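Local coordinates for uncharacterized protein DUF1470 (Jannaschia sp. CCS1, PDB 3H0N) that is of unknown function but binds zinc through a treble-clef finger, carries an ABATE domain and may act as a transcription regulator, at residues H113-D118 against T126-E131; R143-C148 against V156-S161. All coordinates share one frame; numbering follows the deposited sequence. Where two conformers were deposited one is given.

Interaction 1 of 2, residues H113-D118 against T126-E131; sequences HHHPLD and TAICAE. With NI (nickel (II) ion), chain C; ACT (acetate ion), chain H.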
loop_
_atom_site.group_PDB
_atom_site.type_symbol
_atom_site.label_atom_id
_atom_site.label_comp_id
_atom_site.label_asym_id
_atom_site.label_seq_id
_atom_site.Cartn_x
_atom_site.Cartn_y
_atom_site.Cartn_z
ATOM N N HIS A 113 -2.849 8.545 -2.898
ATOM C CA HIS A 113 -4.291 8.336 -2.794
ATOM C C HIS A 113 -4.634 7.057 -3.489
ATOM O O HIS A 113 -4.133 6.775 -4.556
ATOM C CB HIS A 113 -5.018 9.498 -3.447
ATOM C CG HIS A 113 -4.781 10.789 -2.734
ATOM N ND1 HIS A 113 -5.603 11.233 -1.712
ATOM C CD2 HIS A 113 -3.784 11.702 -2.843
ATOM C CE1 HIS A 113 -5.119 12.375 -1.240
ATOM N NE2 HIS A 113 -4.014 12.682 -1.905
ATOM N N HIS A 114 -5.513 6.253 -2.900
ATOM C CA HIS A 114 -5.905 4.953 -3.452
ATOM C C HIS A 114 -7.164 5.057 -4.287
ATOM O O HIS A 114 -8.081 4.241 -4.192
ATOM C CB HIS A 114 -5.985 3.946 -2.311
ATOM C CG HIS A 114 -4.645 3.650 -1.780
ATOM N ND1 HIS A 114 -4.091 4.341 -0.732
ATOM C CD2 HIS A 114 -3.688 2.828 -2.246
ATOM C CE1 HIS A 114 -2.851 3.910 -0.543
ATOM N NE2 HIS A 114 -2.579 2.986 -1.454
ATOM N N HIS A 115 -7.125 6.065 -5.151
ATOM C CA HIS A 115 -8.195 6.397 -6.089
ATOM C C HIS A 115 -7.656 7.556 -6.928
ATOM O O HIS A 115 -6.792 8.303 -6.472
ATOM C CB HIS A 115 -9.462 6.861 -5.345
ATOM C CG HIS A 115 -9.204 8.059 -4.497
ATOM N ND1 HIS A 115 -9.406 9.341 -4.955
ATOM C CD2 HIS A 115 -8.707 8.183 -3.243
ATOM C CE1 HIS A 115 -9.002 10.196 -4.037
ATOM N NE2 HIS A 115 -8.598 9.511 -2.975
ATOM N N PRO A 116 -8.222 7.772 -8.133
ATOM C CA PRO A 116 -7.922 8.985 -8.891
ATOM C C PRO A 116 -8.581 10.192 -8.265
ATOM O O PRO A 116 -9.651 10.042 -7.673
ATOM C CB PRO A 116 -8.506 8.682 -10.267
ATOM C CG PRO A 116 -9.525 7.694 -10.030
ATOM C CD PRO A 116 -9.119 6.875 -8.847
ATOM N N LEU A 117 -7.992 11.379 -8.375
ATOM C CA LEU A 117 -8.615 12.559 -7.746
ATOM C C LEU A 117 -9.943 12.952 -8.410
ATOM O O LEU A 117 -10.813 13.588 -7.795
ATOM C CB LEU A 117 -7.656 13.744 -7.664
ATOM C CG LEU A 117 -6.797 13.748 -6.387
ATOM C CD1 LEU A 117 -6.106 12.407 -6.151
ATOM C CD2 LEU A 117 -5.796 14.902 -6.419
ATOM N N ASP A 118 -10.177 12.532 -9.650
ATOM C CA ASP A 118 -11.508 12.761 -10.225
ATOM C C ASP A 118 -12.647 11.770 -9.841
ATOM O O ASP A 118 -13.726 11.766 -10.464
ATOM C CB ASP A 118 -11.397 12.952 -11.738
ATOM C CG ASP A 118 -11.213 11.653 -12.499
ATOM O OD1 ASP A 118 -10.836 10.624 -11.908
ATOM O OD2 ASP A 118 -11.442 11.680 -13.723
ATOM N N THR A 126 -15.511 3.895 -1.272
ATOM C CA THR A 126 -15.570 2.461 -1.473
ATOM C C THR A 126 -14.202 1.918 -1.822
ATOM O O THR A 126 -13.754 0.922 -1.233
ATOM C CB THR A 126 -16.600 2.083 -2.543
ATOM O OG1 THR A 126 -17.886 2.559 -2.133
ATOM C CG2 THR A 126 -16.661 0.566 -2.698
ATOM N N ALA A 127 -13.495 2.549 -2.755
ATOM C CA ALA A 127 -12.157 2.109 -3.122
ATOM C C ALA A 127 -11.168 2.233 -1.994
ATOM O O ALA A 127 -10.320 1.337 -1.800
ATOM C CB ALA A 127 -11.667 2.928 -4.359
ATOM N N ILE A 128 -11.223 3.341 -1.261
ATOM C CA ILE A 128 -10.299 3.568 -0.155
ATOM C C ILE A 128 -10.492 2.500 0.910
ATOM O O ILE A 128 -9.525 1.903 1.426
ATOM C CB ILE A 128 -10.503 4.956 0.448
ATOM C CG1 ILE A 128 -10.027 6.045 -0.552
ATOM C CG2 ILE A 128 -9.695 5.147 1.745
ATOM C CD1 ILE A 128 -10.433 7.467 -0.155
ATOM N N CYS A 129 -11.739 2.280 1.261
ATOM C CA CYS A 129 -12.051 1.305 2.312
ATOM C C CYS A 129 -11.693 -0.101 1.884
ATOM O O CYS A 129 -11.089 -0.855 2.656
ATOM C CB CYS A 129 -13.520 1.385 2.709
ATOM S SG CYS A 129 -13.936 2.893 3.639
ATOM N N ALA A 130 -12.028 -0.449 0.646
ATOM C CA ALA A 130 -11.731 -1.793 0.154
ATOM C C ALA A 130 -10.242 -2.078 0.124
ATOM O O ALA A 130 -9.786 -3.129 0.521
ATOM C CB ALA A 130 -12.358 -2.074 -1.262
ATOM N N GLU A 131 -9.472 -1.113 -0.397
ATOM C CA GLU A 131 -8.003 -1.291 -0.425
ATOM C C GLU A 131 -7.448 -1.414 1.002
ATOM O O GLU A 131 -6.543 -2.189 1.280
ATOM C CB GLU A 131 -7.274 -0.194 -1.211
ATOM C CG GLU A 131 -5.754 -0.427 -1.353
ATOM C CD GLU A 131 -4.910 -0.046 -0.134
ATOM O OE1 GLU A 131 -5.349 0.794 0.694
ATOM O OE2 GLU A 131 -3.771 -0.594 -0.019
HETATM NI NI NI C . -7.509 9.830 -0.882
HETATM C C ACT H . -6.134 6.986 0.647
HETATM O O ACT H . -5.158 6.202 0.785
HETATM O OXT ACT H . -6.624 7.266 -0.489
HETATM C CH3 ACT H . -6.695 7.620 1.870
HETATM O O HOH W 1 -8.287 1.616 -3.860
#
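The imidazole of His114 lies flat over the carboxylate of Glu131, the two planes only 8° apart, with Glu131 OE1 standing 3.8 Å above the centre of the His114 ring. This is a stack and not a bond through the nitrogens. The contact belongs to the ABATE domain and folds the loop that follows strand 110-113, with an inverse gamma turn centred on His114, back onto helix 121-138. Glu131 swings CG away from its own amide nitrogen (chi1 -175°), and the bend at chi2 brings the carboxylate over the ring face; its OE1 also takes a salt bridge from Arg135, and that probably keeps the group in place. Leu112 of the second subunit packs on Glu131 as well.

The in-plane edge of the same His114 ring is used by an acetate, probably picked up from the crystallisation liquor. His114 ND1 gives it a nearly straight bond to O of 2.6 Å, and His114 N holds OXT at 2.8 Å, so backbone and side chain of one residue grip both oxygens. Ile128 touches this anion too, CG1 lying 3.6 Å from acetate OXT.

The turn sends His113 and His115 to one nickel ion, bound by His113 ND1 and His115 NE2. At the far corner of the His115 ring, ND1 donates to Pro116 O from above the carbonyl plane, a bond that helps fix the rotation of the ring. Ile128 CD1 comes within 3.6 Å of His115 CD2. A water also joins the two backbones, donating to His114 O at 2.7 Å and to Ala127 O at 2.9 Å.

Interaction 2 of 2, residues R143-C148 against V156-S161; sequences RRFGIC and VYFDTS. With NA (sodium ion), chain D; ZN (zinc ion), chain B.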
loop_
_atom_site.group_PDB
_atom_site.type_symbol
_atom_site.label_atom_id
_atom_site.label_comp_id
_atom_site.label_asym_id
_atom_site.label_seq_id
_atom_site.Cartn_x
_atom_site.Cartn_y
_atom_site.Cartn_z
ATOM N N ARG A 143 -6.319 -12.161 11.721
ATOM C CA ARG A 143 -6.702 -12.557 13.085
ATOM C C ARG A 143 -6.901 -11.357 14.014
ATOM O O ARG A 143 -7.475 -11.518 15.072
ATOM C CB ARG A 143 -5.724 -13.542 13.715
ATOM C CG ARG A 143 -5.761 -14.904 13.019
ATOM C CD ARG A 143 -4.836 -15.852 13.718
ATOM N NE ARG A 143 -4.708 -17.147 13.018
ATOM C CZ ARG A 143 -5.465 -18.208 13.271
ATOM N NH1 ARG A 143 -6.424 -18.157 14.173
ATOM N NH2 ARG A 143 -5.260 -19.340 12.602
ATOM N N ARG A 144 -6.515 -10.157 13.575
ATOM C CA ARG A 144 -6.715 -8.956 14.377
ATOM C C ARG A 144 -8.095 -8.284 14.185
ATOM O O ARG A 144 -8.424 -7.350 14.927
ATOM C CB ARG A 144 -5.585 -7.940 14.118
ATOM C CG ARG A 144 -4.303 -8.392 14.724
ATOM C CD ARG A 144 -3.060 -7.597 14.240
ATOM N NE ARG A 144 -1.861 -8.019 14.994
ATOM C CZ ARG A 144 -1.548 -7.641 16.232
ATOM N NH1 ARG A 144 -2.320 -6.774 16.893
ATOM N NH2 ARG A 144 -0.463 -8.158 16.844
ATOM N N PHE A 145 -8.923 -8.792 13.288
ATOM C CA PHE A 145 -10.281 -8.323 13.146
ATOM C C PHE A 145 -11.191 -9.060 14.124
ATOM O O PHE A 145 -11.314 -10.284 14.039
ATOM C CB PHE A 145 -10.774 -8.547 11.731
ATOM C CG PHE A 145 -10.155 -7.587 10.730
ATOM C CD1 PHE A 145 -10.706 -6.353 10.501
ATOM C CD2 PHE A 145 -9.019 -7.947 10.049
ATOM C CE1 PHE A 145 -10.129 -5.489 9.564
ATOM C CE2 PHE A 145 -8.424 -7.087 9.113
ATOM C CZ PHE A 145 -8.997 -5.869 8.868
ATOM N N GLY A 146 -11.830 -8.336 15.019
ATOM C CA GLY A 146 -12.614 -8.960 16.083
ATOM C C GLY A 146 -14.003 -8.352 16.191
ATOM O O GLY A 146 -14.298 -7.276 15.677
ATOM N N ILE A 147 -14.863 -9.111 16.882
ATOM C CA ILE A 147 -16.204 -8.662 17.279
ATOM C C ILE A 147 -16.201 -8.591 18.807
ATOM O O ILE A 147 -15.735 -9.494 19.487
ATOM C CB ILE A 147 -17.312 -9.644 16.845
ATOM C CG1 ILE A 147 -17.182 -10.031 15.383
ATOM C CG2 ILE A 147 -18.767 -9.043 17.101
ATOM C CD1 ILE A 147 -17.291 -8.924 14.475
ATOM N N CYS A 148 -16.637 -7.460 19.359
ATOM C CA CYS A 148 -16.560 -7.201 20.793
ATOM C C CYS A 148 -17.095 -8.365 21.631
ATOM O O CYS A 148 -18.205 -8.870 21.389
ATOM C CB CYS A 148 -17.325 -5.952 21.164
ATOM S SG CYS A 148 -16.959 -5.369 22.801
ATOM N N VAL A 156 -17.329 -3.925 15.838
ATOM C CA VAL A 156 -16.093 -4.500 15.295
ATOM C C VAL A 156 -14.881 -3.685 15.744
ATOM O O VAL A 156 -14.970 -2.510 16.101
ATOM C CB VAL A 156 -16.117 -4.604 13.749
ATOM C CG1 VAL A 156 -17.288 -5.471 13.285
ATOM C CG2 VAL A 156 -16.107 -3.263 13.063
ATOM N N TYR A 157 -13.725 -4.345 15.695
ATOM C CA TYR A 157 -12.482 -3.660 16.015
ATOM C C TYR A 157 -11.339 -4.334 15.301
ATOM O O TYR A 157 -11.432 -5.478 14.861
ATOM C CB TYR A 157 -12.255 -3.594 17.549
ATOM C CG TYR A 157 -12.032 -4.915 18.205
ATOM C CD1 TYR A 157 -13.130 -5.708 18.583
ATOM C CD2 TYR A 157 -10.763 -5.424 18.458
ATOM C CE1 TYR A 157 -12.939 -6.931 19.173
ATOM C CE2 TYR A 157 -10.577 -6.634 19.079
ATOM C CZ TYR A 157 -11.672 -7.414 19.390
ATOM O OH TYR A 157 -11.501 -8.645 19.994
ATOM N N PHE A 158 -10.255 -3.575 15.153
ATOM C CA PHE A 158 -8.993 -4.108 14.658
ATOM C C PHE A 158 -7.995 -3.960 15.798
ATOM O O PHE A 158 -7.748 -2.869 16.296
ATOM C CB PHE A 158 -8.503 -3.368 13.416
ATOM C CG PHE A 158 -7.227 -3.912 12.862
ATOM C CD1 PHE A 158 -6.030 -3.438 13.336
ATOM C CD2 PHE A 158 -7.201 -4.916 11.921
ATOM C CE1 PHE A 158 -4.806 -3.969 12.875
ATOM C CE2 PHE A 158 -6.018 -5.413 11.426
ATOM C CZ PHE A 158 -4.813 -4.932 11.925
ATOM N N ASP A 159 -7.478 -5.084 16.257
ATOM C CA ASP A 159 -6.557 -5.151 17.397
ATOM C C ASP A 159 -5.187 -4.601 17.011
ATOM O O ASP A 159 -4.485 -5.162 16.143
ATOM C CB ASP A 159 -6.418 -6.615 17.835
ATOM C CG ASP A 159 -5.599 -6.802 19.105
ATOM O OD1 ASP A 159 -4.967 -5.847 19.612
ATOM O OD2 ASP A 159 -5.611 -7.976 19.578
ATOM N N THR A 160 -4.827 -3.486 17.651
ATOM C CA THR A 160 -3.561 -2.803 17.373
ATOM C C THR A 160 -2.513 -3.127 18.444
ATOM O O THR A 160 -1.416 -2.555 18.395
ATOM C CB THR A 160 -3.783 -1.267 17.344
ATOM O OG1 THR A 160 -4.364 -0.874 18.577
ATOM C CG2 THR A 160 -4.720 -0.847 16.207
ATOM N N SER A 161 -2.832 -4.019 19.384
ATOM C CA SER A 161 -1.899 -4.370 20.482
ATOM C C SER A 161 -0.734 -5.229 19.983
ATOM O O SER A 161 -0.872 -5.985 19.038
ATOM C CB SER A 161 -2.630 -5.103 21.600
ATOM O OG SER A 161 -3.033 -6.383 21.225
HETATM NA NA NA D . -20.439 -9.113 22.214
HETATM ZN ZN ZN B . -17.940 -3.280 22.647
HETATM O O HOH W 2 -13.385 -10.362 20.609
HETATM O O HOH W 3 -21.280 -10.336 19.894
HETATM O O HOH W 4 -20.250 -11.224 23.179
HETATM O O HOH W 5 -22.819 -9.291 22.128
#
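Phe145 and Phe158 pack tightly: the edge of Phe158 drives into the face of Phe145, CD2 standing 3.6 Å above the centre of the ring, with the planes 76° apart. Ile147 CD1 meets Val156 CG1 on the same face, which packs against helices 10-22 and 58-78. Phe158 in turn carries Arg144 CB over one face in a CH-pi contact. Gly146 and Tyr157 form the hydrogen-bonded pair of the two-stranded hairpin whose connecting loop carries Cys148 and Cys153, part of a treble-clef zinc finger; Cys148, just after the first strand, puts SG on the zinc ion, along with Cys153, Cys169 and Cys173. On the other face the overlap is close too: Gly146 CA sits 3.7 Å from the plane of the Tyr157 ring, over one face and shifted toward the rim, a CH-pi contact that leaves no room for a beta carbon. Only toward the hydroxyl does this side turn wet, where a water donates both to Tyr157 OH and to Ile147 O, while the hydroxyl also bonds to Arg166 O. Past the strands, the extended Arg144 side chain ends with NH1 donating to Asp159 O (2.8 Å) and Ser161 O (2.7 Å), both acceptors near the guanidinium plane. A leucine in its place would probably leave these two carbonyls without their donor and the turn after the strand less firmly tied. Asp159 OD1, in an Asx turn, accepts from Ser161 N and, at 2.6 Å, from Ser161 OG.

How the interactions relate
Interaction 1 comes first along the chain and closes before interaction 2 opens. Their centres lie 23 Å apart on opposite sides of the chain's centre, and the nearest atoms, about 8 Å apart, do not touch. Helix 121-138 runs between them: its 126-131 part serves interaction 1, and strand 145-147 of interaction 2 is the next element after it. Further down the same helix, Leu133 and Glu136 pack against Phe145, so the hairpin rests on it too. Interaction 1 lies in the putative stress-induced transcription regulator region and interaction 2 in the CGNR zinc finger, and the helix ties the nickel-binding loop of one to the zinc-binding hairpin of the other.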